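PDB 4DNX: sulfate adenylyltransferase from Allochromatium vinosum, which catalyses the transfer of the adenylyl group of ATP to sulfate, giving adenosine 5'-phosphosulfate and diphosphate. Local coordinates for residues 365-368 and 374-377. Numbering follows the deposited sequence.
Sequences REML and PPPE
Leu368 and Met367, neighbours near the C-terminal end of helix 361-369, both bear on the ring of Pro374 in the loop that follows, and this small contact is wholly apolar. The tighter half belongs to Leu368: its methyl CD2 lies 3.6 Å from Pro374 CD and 4.1 Å from Pro374 CG, so a single branch touches the CD-CG side of the ring, next to the backbone nitrogen, the leucine crossing the proline at about a right angle. Met367 takes the other part of the ring. With CG anti to the carbonyl carbon (chi1 -76°) and the chain extended beyond it, the thioether reaches out from the helix and runs past Pro374 in the opposite sense. Its SD is 4.0 Å from Pro374 CA and 4.2 Å from Pro374 CB, a looser fit than that of the leucine methyl. The same sulfur comes within 4.4 Å of CD of Pro375, which adds a marginal touch where the second proline follows. Backbones stay apart, the nearest CA atoms, those of Met367 and Pro374, being 6.4 Å from each other. Beyond the two segments, Leu368 also packs on Ala384, Leu387 and Tyr391 of helix 381-393; Pro375 touches Leu359, and the carbonyl oxygen of Pro376 accepts a hydrogen bond from Arg206. This is plain packing at a connection between consecutive helices, 361-369 and 381-393: the loop brings Pro374 beside the last turn of the first and then leads away through Pro375 and Pro376, while Leu368 joins both helices and Pro374 in one apolar cluster toward the C-terminal end of the chain.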
loop_
_atom_site.group_PDB
_atom_site.type_symbol
_atom_site.label_atom_id
_atom_site.label_comp_id
_atom_site.label_asym_id
_atom_site.label_seq_id
_atom_site.Cartn_x
_atom_site.Cartn_y
_atom_site.Cartn_z
ATOM N N ARG A 365 -1.861 -19.239 23.607
ATOM C CA ARG A 365 -3.154 -18.642 23.280
ATOM C C ARG A 365 -4.147 -18.833 24.449
ATOM O O ARG A 365 -4.884 -17.903 24.818
ATOM C CB ARG A 365 -3.695 -19.292 22.010
ATOM C CG ARG A 365 -4.864 -18.586 21.371
ATOM C CD ARG A 365 -6.162 -19.313 21.657
ATOM N NE ARG A 365 -6.156 -20.726 21.239
ATOM C CZ ARG A 365 -6.855 -21.695 21.850
ATOM N NH1 ARG A 365 -7.632 -21.424 22.894
ATOM N NH2 ARG A 365 -6.776 -22.950 21.430
ATOM N N GLU A 366 -4.179 -20.029 25.024
ATOM C CA GLU A 366 -5.039 -20.296 26.180
ATOM C C GLU A 366 -4.723 -19.328 27.338
ATOM O O GLU A 366 -5.640 -18.751 27.936
ATOM C CB GLU A 366 -4.904 -21.750 26.675
ATOM C CG GLU A 366 -5.494 -22.785 25.648
ATOM C CD GLU A 366 -5.202 -24.233 26.037
ATOM O OE1 GLU A 366 -5.641 -25.151 25.292
ATOM O OE2 GLU A 366 -4.563 -24.470 27.086
ATOM N N MET A 367 -3.436 -19.178 27.648
ATOM C CA MET A 367 -3.012 -18.303 28.754
ATOM C C MET A 367 -3.461 -16.845 28.532
ATOM O O MET A 367 -4.031 -16.215 29.469
ATOM C CB MET A 367 -1.493 -18.387 28.946
ATOM C CG MET A 367 -1.054 -19.668 29.648
ATOM S SD MET A 367 0.767 -19.682 29.781
ATOM C CE MET A 367 1.097 -21.056 30.850
ATOM N N LEU A 368 -3.196 -16.347 27.323
ATOM C CA LEU A 368 -3.582 -14.992 26.921
ATOM C C LEU A 368 -5.093 -14.763 27.072
ATOM O O LEU A 368 -5.524 -13.755 27.641
ATOM C CB LEU A 368 -3.116 -14.653 25.504
ATOM C CG LEU A 368 -1.601 -14.699 25.286
ATOM C CD1 LEU A 368 -1.285 -14.645 23.828
ATOM C CD2 LEU A 368 -0.919 -13.555 26.036
ATOM N N PRO A 374 2.152 -15.255 29.423
ATOM C CA PRO A 374 3.057 -16.405 29.425
ATOM C C PRO A 374 4.409 -15.991 29.982
ATOM O O PRO A 374 4.687 -14.775 30.094
ATOM C CB PRO A 374 3.144 -16.813 27.946
ATOM C CG PRO A 374 1.880 -16.248 27.325
ATOM C CD PRO A 374 1.660 -14.939 28.068
ATOM N N PRO A 375 5.249 -16.965 30.317
ATOM C CA PRO A 375 6.581 -16.648 30.794
ATOM C C PRO A 375 7.347 -15.867 29.735
ATOM O O PRO A 375 7.045 -16.005 28.528
ATOM C CB PRO A 375 7.204 -18.028 31.045
ATOM C CG PRO A 375 6.060 -18.940 31.240
ATOM C CD PRO A 375 4.979 -18.415 30.372
ATOM N N PRO A 376 8.274 -14.995 30.143
ATOM C CA PRO A 376 8.989 -14.173 29.146
ATOM C C PRO A 376 9.881 -14.985 28.202
ATOM O O PRO A 376 10.313 -14.464 27.173
ATOM C CB PRO A 376 9.812 -13.188 29.990
ATOM C CG PRO A 376 9.927 -13.848 31.337
ATOM C CD PRO A 376 8.664 -14.651 31.527
ATOM N N GLU A 377 10.112 -16.260 28.530
ATOM C CA GLU A 377 10.797 -17.197 27.615
ATOM C C GLU A 377 9.977 -17.502 26.352
ATOM O O GLU A 377 10.533 -17.950 25.336
ATOM C CB GLU A 377 11.101 -18.519 28.322
ATOM C CG GLU A 377 12.038 -18.383 29.522
ATOM C CD GLU A 377 11.450 -17.506 30.634
ATOM O OE1 GLU A 377 12.041 -16.437 30.934
ATOM O OE2 GLU A 377 10.382 -17.874 31.169
#